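Side-chain contact in glycerophosphodiester phosphodiesterase (Parabacteroides distasonis, PDB 3NO3), which belongs by name and family to the glycerophosphoryl diester phosphodiesterases, built on a TIM-barrel fold, and carries bound magnesium: residues 122-127 / 131-136. Numbering follows the deposited sequence.
With PEG (di(hydroxyethyl)ether), chain E.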
# COMPACT_ATOMS: atom_id res chain seq x y z
N GLN A 122 -6.14 -13.61 -7.62
CA GLN A 122 -5.70 -14.94 -8.03
C GLN A 122 -4.22 -15.23 -7.72
O GLN A 122 -3.89 -16.31 -7.22
CB GLN A 122 -6.02 -15.16 -9.52
CG GLN A 122 -7.55 -15.32 -9.76
CD GLN A 122 -7.94 -15.41 -11.19
OE1 GLN A 122 -7.12 -15.22 -12.10
NE2 GLN A 122 -9.22 -15.70 -11.43
N MSE A 123 -3.36 -14.26 -7.97
CA MSE A 123 -1.95 -14.39 -7.67
C MSE A 123 -1.70 -14.48 -6.16
O MSE A 123 -0.96 -15.37 -5.70
CB MSE A 123 -1.16 -13.25 -8.24
CG MSE A 123 0.38 -13.31 -7.98
SE MSE A 123 1.23 -14.84 -8.77
CE MSE A 123 1.17 -14.19 -10.60
N VAL A 124 -2.33 -13.57 -5.40
CA VAL A 124 -2.22 -13.55 -3.93
C VAL A 124 -2.69 -14.88 -3.36
O VAL A 124 -2.01 -15.46 -2.48
CB VAL A 124 -2.95 -12.33 -3.32
CG1 VAL A 124 -3.02 -12.43 -1.77
CG2 VAL A 124 -2.18 -11.04 -3.73
N LYS A 125 -3.78 -15.40 -3.91
CA LYS A 125 -4.30 -16.69 -3.48
C LYS A 125 -3.33 -17.83 -3.76
O LYS A 125 -3.05 -18.64 -2.85
CB LYS A 125 -5.63 -17.00 -4.20
CG LYS A 125 -6.31 -18.26 -3.75
CD LYS A 125 -7.59 -18.54 -4.55
CE LYS A 125 -8.12 -19.91 -4.27
NZ LYS A 125 -9.29 -20.25 -5.12
N ARG A 126 -2.85 -17.94 -5.00
CA ARG A 126 -1.92 -19.06 -5.30
C ARG A 126 -0.59 -18.95 -4.58
O ARG A 126 0.05 -19.99 -4.34
CB ARG A 126 -1.79 -19.34 -6.82
CG ARG A 126 -0.76 -18.66 -7.60
CD ARG A 126 -0.56 -19.33 -8.98
NE ARG A 126 0.45 -18.63 -9.74
CZ ARG A 126 1.76 -18.70 -9.56
NH1 ARG A 126 2.29 -19.45 -8.61
NH2 ARG A 126 2.56 -17.97 -10.32
N MSE A 127 -0.17 -17.73 -4.20
CA MSE A 127 1.05 -17.54 -3.42
C MSE A 127 0.86 -17.70 -1.91
O MSE A 127 1.82 -17.54 -1.14
CB MSE A 127 1.72 -16.21 -3.77
CG MSE A 127 2.09 -16.08 -5.23
SE MSE A 127 3.27 -17.40 -5.88
CE MSE A 127 4.76 -16.87 -4.81
N LYS A 131 -4.25 -14.06 3.80
CA LYS A 131 -4.32 -13.67 5.21
C LYS A 131 -3.48 -12.46 5.56
O LYS A 131 -3.80 -11.80 6.55
CB LYS A 131 -3.93 -14.79 6.17
CG LYS A 131 -4.81 -16.01 6.14
CD LYS A 131 -4.17 -17.14 7.03
CE LYS A 131 -5.11 -18.32 7.23
NZ LYS A 131 -5.57 -18.85 5.91
N ARG A 132 -2.43 -12.17 4.81
CA ARG A 132 -1.49 -11.08 5.15
C ARG A 132 -1.49 -9.92 4.15
O ARG A 132 -0.69 -9.01 4.32
CB ARG A 132 -0.05 -11.64 5.25
CG ARG A 132 0.17 -12.75 6.16
CD ARG A 132 1.58 -13.40 6.04
NE ARG A 132 2.58 -12.43 5.72
CZ ARG A 132 3.78 -12.68 5.20
NH1 ARG A 132 4.27 -13.92 5.02
NH2 ARG A 132 4.52 -11.62 4.92
N THR A 133 -2.41 -9.91 3.18
CA THR A 133 -2.44 -8.90 2.15
C THR A 133 -3.70 -8.03 2.23
O THR A 133 -4.84 -8.52 2.16
CB THR A 133 -2.35 -9.56 0.73
OG1 THR A 133 -1.18 -10.39 0.67
CG2 THR A 133 -2.32 -8.52 -0.36
N ASP A 134 -3.47 -6.73 2.39
CA ASP A 134 -4.49 -5.68 2.44
C ASP A 134 -4.40 -4.89 1.14
O ASP A 134 -3.31 -4.65 0.64
CB ASP A 134 -4.21 -4.72 3.61
CG ASP A 134 -4.22 -5.39 4.97
OD1 ASP A 134 -4.59 -6.59 5.14
OD2 ASP A 134 -3.85 -4.66 5.91
N TYR A 135 -5.54 -4.51 0.56
CA TYR A 135 -5.57 -3.81 -0.72
C TYR A 135 -5.90 -2.33 -0.53
O TYR A 135 -6.75 -1.95 0.34
CB TYR A 135 -6.62 -4.45 -1.65
CG TYR A 135 -6.36 -5.90 -1.96
CD1 TYR A 135 -5.31 -6.27 -2.81
CD2 TYR A 135 -7.15 -6.90 -1.42
CE1 TYR A 135 -5.05 -7.60 -3.11
CE2 TYR A 135 -6.87 -8.29 -1.69
CZ TYR A 135 -5.80 -8.62 -2.54
OH TYR A 135 -5.55 -9.95 -2.87
N ILE A 136 -5.25 -1.51 -1.34
CA ILE A 136 -5.53 -0.08 -1.41
C ILE A 136 -5.55 0.35 -2.87
O ILE A 136 -4.82 -0.23 -3.67
CB ILE A 136 -4.52 0.75 -0.58
CG1 ILE A 136 -3.08 0.68 -1.13
CG2 ILE A 136 -4.50 0.27 0.93
CD1 ILE A 136 -2.02 1.58 -0.35
C1 PEG E . -4.30 -17.84 0.24
O1 PEG E . -4.76 -18.98 -0.53
C2 PEG E . -3.90 -18.23 1.65
O2 PEG E . -3.40 -17.10 2.31
C3 PEG E . -2.70 -17.35 3.55
C4 PEG E . -1.88 -16.13 3.97
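Val124 is the one residue of 122-127 whose side chain packs on strand residues 133-136, an example of how a helix is seated on the strand that follows it. CG1, anti to the backbone N (chi1 171°), meets the side chain of Thr133 tip to tip in a van der Waals contact, 3.7 Å from OG1, and that hydroxyl is itself hydrogen-bonded to the backbone O of Leu129 in the connecting loop. The same methyl lies 3.7 Å from Tyr135 OH. CG2 and CB of Val124 meet only this phenol oxygen across the contact, each 3.6 Å from Tyr135 OH, so the tyrosine reaches the valine with its hydroxyl end. Its ring is stacked with Phe146 and edge-to-face with Phe102. One residue on, the carbonyl O of Lys125 accepts a hydrogen bond of 2.9 Å from O1 of a di(hydroxyethyl)ether, probably from the crystallisation liquor. The far end of this molecule lies along the aliphatic part of Lys131, with C4 3.3 Å from Lys131 CB, and its O2 takes a weak hydrogen bond from Lys131 N at 3.5 Å. Through Val124, helix 110-126 packs on strand 133-137 in the beta-alpha-beta unit begun by strand 99-104, the repeating element of a TIM barrel.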